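Local coordinates for protein muramidase (Sodiomyces alcalophilus, PDB 6ZM8) that is a fungal family GH25 muramidase (lysozyme) that hydrolyses the glycan chains of bacterial peptidoglycan, at residues Leu94-Asn99 with Thr138-Gln143; Ile134-Asp139 with Cys155-Ala160. All blocks are in the same frame, centred on the assembly; numbering follows the deposited sequence.

Contact 1. Residues Leu94-Asn99 with Thr138-Gln143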
ATOM      1  N   LEU A  94      -1.747   1.973  -3.117  1.00  4.59           N
ATOM      2  CA  LEU A  94      -2.812   1.398  -3.924  1.00  4.69           C
ATOM      3  C   LEU A  94      -2.663  -0.129  -3.858  1.00  4.55           C
ATOM      4  O   LEU A  94      -1.693  -0.676  -4.393  1.00  5.01           O
ATOM      5  CB  LEU A  94      -2.680   1.877  -5.362  1.00  5.01           C
ATOM      6  CG  LEU A  94      -3.697   1.268  -6.328  1.00  5.49           C
ATOM      7  CD1 LEU A  94      -5.127   1.668  -5.971  1.00  5.94           C
ATOM      8  CD2 LEU A  94      -3.371   1.678  -7.752  1.00  6.64           C
ATOM      9  N   ASP A  95      -3.634  -0.800  -3.219  1.00  4.77           N
ATOM     10  CA  ASP A  95      -3.662  -2.268  -3.143  1.00  4.75           C
ATOM     11  C   ASP A  95      -4.491  -2.739  -4.335  1.00  4.73           C
ATOM     12  O   ASP A  95      -5.740  -2.653  -4.324  1.00  5.25           O
ATOM     13  CB  ASP A  95      -4.257  -2.649  -1.796  1.00  5.53           C
ATOM     14  CG  ASP A  95      -4.507  -4.113  -1.594  1.00  6.25           C
ATOM     15  OD1 ASP A  95      -4.267  -4.890  -2.540  1.00  6.88           O
ATOM     16  OD2 ASP A  95      -4.954  -4.477  -0.488  1.00 10.01           O
ATOM     17  N   ILE A  96      -3.780  -3.170  -5.373  1.00  4.58           N
ATOM     18  CA  ILE A  96      -4.358  -3.512  -6.667  1.00  4.88           C
ATOM     19  C   ILE A  96      -4.032  -4.995  -6.940  1.00  5.17           C
ATOM     20  O   ILE A  96      -2.878  -5.353  -7.238  1.00  5.95           O
ATOM     21  CB  ILE A  96      -3.929  -2.516  -7.766  1.00  5.51           C
ATOM     22  CG1 ILE A  96      -4.479  -2.892  -9.130  1.00  6.52           C
ATOM     23  CG2 ILE A  96      -2.419  -2.320  -7.869  1.00  6.08           C
ATOM     24  CD1 ILE A  96      -5.975  -2.858  -9.257  1.00  7.50           C
ATOM     25  N   GLU A  97      -5.034  -5.839  -6.742  1.00  5.44           N
ATOM     26  CA  GLU A  97      -4.826  -7.269  -6.677  0.70  5.92           C
ATOM     27  C   GLU A  97      -6.127  -7.992  -7.058  1.00  5.57           C
ATOM     28  O   GLU A  97      -7.118  -7.389  -7.444  1.00  6.16           O
ATOM     29  CB  GLU A  97      -4.387  -7.686  -5.254  0.70  6.64           C
ATOM     30  CG  GLU A  97      -5.474  -7.439  -4.221  0.70  6.99           C
ATOM     31  CD  GLU A  97      -5.088  -8.028  -2.864  0.70  7.84           C
ATOM     32  OE1 GLU A  97      -5.389  -9.229  -2.640  0.70 11.00           O
ATOM     33  OE2 GLU A  97      -4.553  -7.318  -2.019  0.70  7.13           O
ATOM     34  N   TYR A  98      -6.096  -9.309  -6.870  1.00  5.75           N
ATOM     35  CA  TYR A  98      -7.179 -10.214  -7.287  1.00  5.75           C
ATOM     36  C   TYR A  98      -8.539  -9.684  -6.832  1.00  6.25           C
ATOM     37  O   TYR A  98      -8.783  -9.395  -5.655  1.00  6.95           O
ATOM     38  CB  TYR A  98      -6.986 -11.607  -6.645  1.00  6.36           C
ATOM     39  CG  TYR A  98      -5.558 -12.106  -6.704  1.00  5.83           C
ATOM     40  CD1 TYR A  98      -5.077 -12.831  -7.792  1.00  5.98           C
ATOM     41  CD2 TYR A  98      -4.673 -11.823  -5.670  1.00  6.33           C
ATOM     42  CE1 TYR A  98      -3.748 -13.226  -7.850  1.00  6.13           C
ATOM     43  CE2 TYR A  98      -3.366 -12.230  -5.710  1.00  6.43           C
ATOM     44  CZ  TYR A  98      -2.895 -12.923  -6.797  1.00  6.28           C
ATOM     45  OH  TYR A  98      -1.568 -13.292  -6.759  1.00  6.93           O
ATOM     46  N   ASN A  99      -9.475  -9.671  -7.779  1.00  6.42           N
ATOM     47  CA  ASN A  99     -10.870  -9.356  -7.430  1.00  6.68           C
ATOM     48  C   ASN A  99     -11.377 -10.307  -6.341  1.00  8.67           C
ATOM     49  O   ASN A  99     -11.353 -11.525  -6.538  1.00 10.23           O
ATOM     50  CB  ASN A  99     -11.675  -9.521  -8.701  1.00  7.14           C
ATOM     51  CG  ASN A  99     -13.140  -9.146  -8.561  1.00  7.30           C
ATOM     52  OD1 ASN A  99     -13.617  -8.736  -7.491  1.00  7.97           O
ATOM     53  ND2 ASN A  99     -13.846  -9.284  -9.678  1.00  7.76           N
ATOM     54  N   THR A 138       3.318 -10.338  -8.497  1.00  5.00           N
ATOM     55  CA  THR A 138       3.821 -10.411  -9.854  1.00  5.22           C
ATOM     56  C   THR A 138       2.843 -11.154 -10.776  1.00  5.36           C
ATOM     57  O   THR A 138       2.656 -10.755 -11.932  1.00  5.83           O
ATOM     58  CB  THR A 138       5.222 -11.024  -9.877  1.00  6.00           C
ATOM     59  OG1 THR A 138       6.010 -10.152  -9.090  1.00  6.78           O
ATOM     60  CG2 THR A 138       5.770 -11.159 -11.277  1.00  7.12           C
ATOM     61  N   ASP A 139       2.243 -12.212 -10.269  1.00  5.42           N
ATOM     62  CA  ASP A 139       1.315 -12.986 -11.094  1.00  5.84           C
ATOM     63  C   ASP A 139       0.052 -12.177 -11.418  1.00  5.55           C
ATOM     64  O   ASP A 139      -0.411 -12.212 -12.574  1.00  6.58           O
ATOM     65  CB  ASP A 139       1.003 -14.344 -10.440  1.00  6.65           C
ATOM     66  CG  ASP A 139       0.547 -14.251  -8.987  1.00  6.96           C
ATOM     67  OD1 ASP A 139       1.343 -13.775  -8.160  1.00  7.78           O
ATOM     68  OD2 ASP A 139      -0.603 -14.660  -8.703  1.00  8.21           O
ATOM     69  N   TRP A 140      -0.513 -11.461 -10.453  1.00  5.24           N
ATOM     70  CA  TRP A 140      -1.703 -10.649 -10.778  1.00  5.26           C
ATOM     71  C   TRP A 140      -1.328  -9.573 -11.789  1.00  5.18           C
ATOM     72  O   TRP A 140      -2.022  -9.324 -12.770  1.00  5.56           O
ATOM     73  CB  TRP A 140      -2.315 -10.019  -9.519  1.00  5.36           C
ATOM     74  CG  TRP A 140      -3.596  -9.280  -9.828  1.00  5.42           C
ATOM     75  CD1 TRP A 140      -4.844  -9.806  -9.774  1.00  6.06           C
ATOM     76  CD2 TRP A 140      -3.749  -7.929 -10.293  1.00  5.13           C
ATOM     77  NE1 TRP A 140      -5.787  -8.889 -10.166  1.00  6.21           N
ATOM     78  CE2 TRP A 140      -5.138  -7.731 -10.514  1.00  5.58           C
ATOM     79  CE3 TRP A 140      -2.865  -6.880 -10.585  1.00  5.25           C
ATOM     80  CZ2 TRP A 140      -5.644  -6.543 -11.016  1.00  5.57           C
ATOM     81  CZ3 TRP A 140      -3.372  -5.701 -11.121  1.00  5.37           C
ATOM     82  CH2 TRP A 140      -4.747  -5.540 -11.339  1.00  5.56           C
ATOM     83  N   TRP A 141      -0.200  -8.907 -11.523  1.00  4.91           N
ATOM     84  CA  TRP A 141       0.227  -7.800 -12.378  1.00  5.01           C
ATOM     85  C   TRP A 141       0.456  -8.285 -13.803  1.00  5.19           C
ATOM     86  O   TRP A 141       0.129  -7.592 -14.787  1.00  5.49           O
ATOM     87  CB  TRP A 141       1.518  -7.191 -11.784  1.00  5.18           C
ATOM     88  CG  TRP A 141       1.893  -5.886 -12.407  1.00  5.19           C
ATOM     89  CD1 TRP A 141       2.859  -5.663 -13.359  1.00  5.34           C
ATOM     90  CD2 TRP A 141       1.326  -4.619 -12.082  1.00  4.94           C
ATOM     91  NE1 TRP A 141       2.929  -4.324 -13.633  1.00  5.44           N
ATOM     92  CE2 TRP A 141       2.006  -3.657 -12.873  1.00  5.31           C
ATOM     93  CE3 TRP A 141       0.345  -4.185 -11.175  1.00  5.07           C
ATOM     94  CZ2 TRP A 141       1.719  -2.299 -12.808  1.00  5.83           C
ATOM     95  CZ3 TRP A 141       0.061  -2.838 -11.103  1.00  5.56           C
ATOM     96  CH2 TRP A 141       0.752  -1.900 -11.911  1.00  5.99           C
ATOM     97  N   THR A 142       1.040  -9.462 -13.943  1.00  5.42           N
ATOM     98  CA  THR A 142       1.273 -10.016 -15.283  1.00  5.92           C
ATOM     99  C   THR A 142      -0.057 -10.260 -16.007  1.00  5.97           C
ATOM    100  O   THR A 142      -0.239  -9.833 -17.149  1.00  6.92           O
ATOM    101  CB  THR A 142       2.128 -11.287 -15.167  1.00  6.74           C
ATOM    102  OG1 THR A 142       3.403 -10.953 -14.612  1.00  7.52           O
ATOM    103  CG2 THR A 142       2.330 -11.954 -16.494  1.00  8.18           C
ATOM    104  N   GLN A 143      -0.968 -10.946 -15.348  0.50  5.83           N
ATOM    105  CA  GLN A 143      -2.212 -11.279 -16.046  0.50  6.15           C
ATOM    106  C   GLN A 143      -3.071 -10.061 -16.330  0.50  6.23           C
ATOM    107  O   GLN A 143      -3.784 -10.003 -17.345  0.50  6.73           O
ATOM    108  CB  GLN A 143      -3.001 -12.212 -15.153  0.50  7.02           C
ATOM    109  CG  GLN A 143      -2.314 -13.524 -15.011  0.50  8.85           C
ATOM    110  CD  GLN A 143      -3.098 -14.506 -14.199  0.50  8.77           C
ATOM    111  OE1 GLN A 143      -4.300 -14.567 -14.184  0.50 10.43           O
ATOM    112  NE2 GLN A 143      -2.466 -15.569 -13.698  0.50  9.96           N
TER
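Glu97 and Trp140 bring the two backbones together, their CA atoms 6.2 Å apart, where the chain leaving strand 93-95 passes the first turn of helix 138-145. Trp140 carries most of the contact. Its CG lies opposite its own backbone N (chi1 -175°), which sends the indole off the helix toward the passing loop, and the backbone from Ile96 O through Glu97 CA to Tyr98 N lies over one face of the ring. A broad flat side chain suits this place because it can cover three successive residues at once. Its NE1 is 3.3 Å from Glu97 C but gives its hydrogen to Thr104 O, so the buried polar atom is satisfied. At the six-membered end, Ile96 CG1 packs on CH2 at 3.5 Å, and the other branch, CG2, meets the edge of Trp141 at CZ3, 4.1 Å away; a beta-branched residue can thus serve two indoles. Tyr98 and Trp140 form a T-shaped pair: the CD1 edge of the indole points at the phenol face, the ring planes stand at 80°, and CD1 of Tyr98 is 3.6 Å from CD1 of Trp140. Trp140 CB adds a CH-pi contact over the same phenol ring. Beyond the aromatic part, Tyr98 OH donates to Asp139 OD2 at 2.6 Å, meeting the syn side of the carboxylate but 30° out of its plane. Asp139 lies in the first turn of the helix, where an acid probably suits the partly positive N-terminus. The arrangement belongs to the C-terminal end of a barrel strand in the GH25 TIM-barrel-like fold, and Asp95-Ile96-Glu97 matches the Asp-X-Glu motif that in this family probably marks the active site.

Contact 2. Residues Ile134-Asp139 with Cys155-Ala160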
ATOM      1  N   ILE A 134       2.562   1.125  -4.961  1.00  4.54           N
ATOM      2  CA  ILE A 134       1.695   0.102  -5.545  1.00  4.54           C
ATOM      3  C   ILE A 134       1.965  -1.220  -4.835  1.00  4.30           C
ATOM      4  O   ILE A 134       3.101  -1.716  -4.862  1.00  4.80           O
ATOM      5  CB  ILE A 134       1.911  -0.021  -7.055  1.00  5.01           C
ATOM      6  CG1 ILE A 134       1.351   1.216  -7.751  1.00  5.72           C
ATOM      7  CG2 ILE A 134       1.279  -1.313  -7.605  1.00  5.68           C
ATOM      8  CD1 ILE A 134       1.659   1.300  -9.237  1.00  6.47           C
ATOM      9  N   TYR A 135       0.903  -1.778  -4.231  1.00  4.33           N
ATOM     10  CA  TYR A 135       0.928  -3.127  -3.652  1.00  4.31           C
ATOM     11  C   TYR A 135       0.268  -4.070  -4.652  1.00  4.38           C
ATOM     12  O   TYR A 135      -0.875  -3.845  -5.069  1.00  4.74           O
ATOM     13  CB  TYR A 135       0.172  -3.162  -2.330  1.00  4.70           C
ATOM     14  CG  TYR A 135      -0.035  -4.573  -1.788  1.00  5.07           C
ATOM     15  CD1 TYR A 135      -1.119  -5.348  -2.203  1.00  5.99           C
ATOM     16  CD2 TYR A 135       0.832  -5.124  -0.859  1.00  5.18           C
ATOM     17  CE1 TYR A 135      -1.327  -6.615  -1.709  1.00  6.67           C
ATOM     18  CE2 TYR A 135       0.621  -6.389  -0.319  1.00  5.33           C
ATOM     19  CZ  TYR A 135      -0.476  -7.147  -0.747  1.00  5.91           C
ATOM     20  OH  TYR A 135      -0.755  -8.382  -0.235  1.00  6.90           O
ATOM     21  N   THR A 136       0.990  -5.121  -5.011  1.00  4.31           N
ATOM     22  CA  THR A 136       0.447  -6.114  -5.930  1.00  4.46           C
ATOM     23  C   THR A 136       1.257  -7.409  -5.784  1.00  4.44           C
ATOM     24  O   THR A 136       2.132  -7.533  -4.927  1.00  4.87           O
ATOM     25  CB  THR A 136       0.451  -5.555  -7.380  1.00  4.61           C
ATOM     26  OG1 THR A 136      -0.416  -6.350  -8.195  1.00  5.03           O
ATOM     27  CG2 THR A 136       1.830  -5.480  -7.994  1.00  4.99           C
ATOM     28  N   THR A 137       0.933  -8.370  -6.662  1.00  4.67           N
ATOM     29  CA  THR A 137       1.721  -9.572  -6.825  1.00  4.72           C
ATOM     30  C   THR A 137       2.186  -9.647  -8.267  1.00  4.76           C
ATOM     31  O   THR A 137       1.541  -9.134  -9.183  1.00  5.06           O
ATOM     32  CB  THR A 137       0.942 -10.841  -6.460  1.00  4.99           C
ATOM     33  OG1 THR A 137      -0.066 -11.022  -7.456  1.00  5.46           O
ATOM     34  CG2 THR A 137       0.349 -10.759  -5.067  1.00  5.69           C
ATOM     35  N   THR A 138       3.318 -10.338  -8.497  1.00  5.00           N
ATOM     36  CA  THR A 138       3.821 -10.411  -9.854  1.00  5.22           C
ATOM     37  C   THR A 138       2.843 -11.154 -10.776  1.00  5.36           C
ATOM     38  O   THR A 138       2.656 -10.755 -11.932  1.00  5.83           O
ATOM     39  CB  THR A 138       5.222 -11.024  -9.877  1.00  6.00           C
ATOM     40  OG1 THR A 138       6.010 -10.152  -9.090  1.00  6.78           O
ATOM     41  CG2 THR A 138       5.770 -11.159 -11.277  1.00  7.12           C
ATOM     42  N   ASP A 139       2.243 -12.212 -10.269  1.00  5.42           N
ATOM     43  CA  ASP A 139       1.315 -12.986 -11.094  1.00  5.84           C
ATOM     44  C   ASP A 139       0.052 -12.177 -11.418  1.00  5.55           C
ATOM     45  O   ASP A 139      -0.411 -12.212 -12.574  1.00  6.58           O
ATOM     46  CB  ASP A 139       1.003 -14.344 -10.440  1.00  6.65           C
ATOM     47  CG  ASP A 139       0.547 -14.251  -8.987  1.00  6.96           C
ATOM     48  OD1 ASP A 139       1.343 -13.775  -8.160  1.00  7.78           O
ATOM     49  OD2 ASP A 139      -0.603 -14.660  -8.703  1.00  8.21           O
ATOM     50  N   CYS A 155       6.275   5.021  -8.842  1.00  6.24           N
ATOM     51  CA  CYS A 155       5.555   4.400  -7.712  1.00  5.77           C
ATOM     52  C   CYS A 155       6.418   3.323  -7.087  1.00  5.60           C
ATOM     53  O   CYS A 155       6.686   2.307  -7.721  1.00  6.62           O
ATOM     54  CB  CYS A 155       4.271   3.750  -8.203  1.00  5.97           C
ATOM     55  SG  CYS A 155       3.106   4.938  -8.909  1.00  6.87           S
ATOM     56  N   PRO A 156       6.822   3.488  -5.817  1.00  5.41           N
ATOM     57  CA  PRO A 156       7.561   2.415  -5.161  1.00  5.40           C
ATOM     58  C   PRO A 156       6.724   1.123  -5.118  1.00  4.99           C
ATOM     59  O   PRO A 156       5.494   1.185  -4.925  1.00  5.57           O
ATOM     60  CB  PRO A 156       7.800   2.950  -3.738  1.00  6.37           C
ATOM     61  CG  PRO A 156       7.727   4.476  -3.914  1.00  7.26           C
ATOM     62  CD  PRO A 156       6.638   4.665  -4.950  1.00  6.20           C
ATOM     63  N   LEU A 157       7.399  -0.005  -5.216  1.00  5.09           N
ATOM     64  CA  LEU A 157       6.730  -1.307  -5.231  1.00  4.90           C
ATOM     65  C   LEU A 157       6.651  -1.907  -3.835  1.00  4.51           C
ATOM     66  O   LEU A 157       7.659  -2.028  -3.132  1.00  5.05           O
ATOM     67  CB  LEU A 157       7.537  -2.256  -6.124  1.00  5.47           C
ATOM     68  CG  LEU A 157       6.993  -3.692  -6.207  1.00  5.76           C
ATOM     69  CD1 LEU A 157       5.615  -3.738  -6.874  1.00  6.35           C
ATOM     70  CD2 LEU A 157       8.008  -4.551  -6.963  1.00  6.58           C
ATOM     71  N   TRP A 158       5.438  -2.349  -3.500  1.00  4.42           N
ATOM     72  CA  TRP A 158       5.163  -3.153  -2.303  1.00  4.44           C
ATOM     73  C   TRP A 158       4.685  -4.519  -2.833  1.00  4.33           C
ATOM     74  O   TRP A 158       3.553  -4.658  -3.284  1.00  5.20           O
ATOM     75  CB  TRP A 158       4.134  -2.446  -1.438  1.00  4.29           C
ATOM     76  CG  TRP A 158       3.767  -3.124  -0.166  1.00  4.31           C
ATOM     77  CD1 TRP A 158       4.291  -4.248   0.401  1.00  4.66           C
ATOM     78  CD2 TRP A 158       2.735  -2.666   0.729  1.00  4.46           C
ATOM     79  NE1 TRP A 158       3.636  -4.537   1.590  1.00  4.93           N
ATOM     80  CE2 TRP A 158       2.673  -3.582   1.800  1.00  4.82           C
ATOM     81  CE3 TRP A 158       1.817  -1.607   0.674  1.00  4.88           C
ATOM     82  CZ2 TRP A 158       1.714  -3.486   2.812  1.00  5.60           C
ATOM     83  CZ3 TRP A 158       0.842  -1.521   1.659  1.00  5.66           C
ATOM     84  CH2 TRP A 158       0.802  -2.454   2.712  1.00  6.11           C
ATOM     85  N   ILE A 159       5.610  -5.473  -2.853  1.00  4.73           N
ATOM     86  CA  ILE A 159       5.343  -6.769  -3.484  1.00  4.64           C
ATOM     87  C   ILE A 159       4.953  -7.781  -2.414  1.00  4.51           C
ATOM     88  O   ILE A 159       5.568  -7.803  -1.345  1.00  5.35           O
ATOM     89  CB  ILE A 159       6.573  -7.217  -4.296  1.00  5.36           C
ATOM     90  CG1 ILE A 159       6.260  -8.361  -5.253  1.00  6.67           C
ATOM     91  CG2 ILE A 159       7.792  -7.536  -3.426  1.00  6.20           C
ATOM     92  CD1 ILE A 159       5.302  -7.982  -6.361  1.00  7.03           C
ATOM     93  N   ALA A 160       3.999  -8.641  -2.732  1.00  4.75           N
ATOM     94  CA  ALA A 160       3.585  -9.690  -1.807  1.00  5.00           C
ATOM     95  C   ALA A 160       4.016 -11.064  -2.348  1.00  5.25           C
ATOM     96  O   ALA A 160       3.683 -11.426  -3.476  1.00  5.65           O
ATOM     97  CB  ALA A 160       2.104  -9.669  -1.564  1.00  5.90           C
TER
HETATM   98  O   HOH W   1       4.631 -11.549  -6.174  1.00  6.37           O
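Tyr135 turns its ring edge onto the face of Trp158, with CD2 3.4 Å above the middle of the indole plane. The pair is T-shaped, its planes at 78°, and the side chains share one face of the sheet because Tyr135 and Trp158 are bridge partners on neighbouring parallel strands. Farther out, Tyr135 OH touches Ala160 CB at 3.4 Å and bonds to Gln180; the small methyl lets the phenol pass close by it. With an alanine in place of Trp158, the Tyr135 ring would probably lose the surface its edge rests on, and Asn192 OD1 the N-H that NE1 supplies. On the opposite face, Ile134 CD1 packs against Cys155 CB at 3.7 Å, and Ile159 brings CD1 to 3.6 Å from Thr138 OG1, which is hydrogen-bonded to Thr168 O. Four backbone hydrogen bonds join the two segments, from Ile134 N to Pro156 O at 2.9 Å through to Ala160 N on Thr136 O, and a water then bridges Thr138 N and Ala160 O. Strands 133-136 and 157-160 are the parallel pair of a beta-alpha-beta crossover through helix 138-145, whose Trp141 covers Ile134 and Thr136, while Trp158 stacks on Tyr28 of strand 26-33.

Contacts 1 and 2, their centres about 8 Å apart, share Thr138 and Asp139, and meet along neighbouring strands 93-95 and 133-136. Two probable hydrogen bonds tie them where the strands end: Ile96 O to Thr136 OG1 at 2.8 Å, and Tyr98 OH to Thr137 OG1, also at 2.8 Å. Thr137 is the N-cap of the helix used by both contacts, so Tyr98 is held to that helix start through both Thr137 and Asp139. Tyr135 of contact 2 also packs beside Asp95 of contact 1, its CD1 3.2 Å from Asp95 OD1, consistent with a place in the wall of the probable active site.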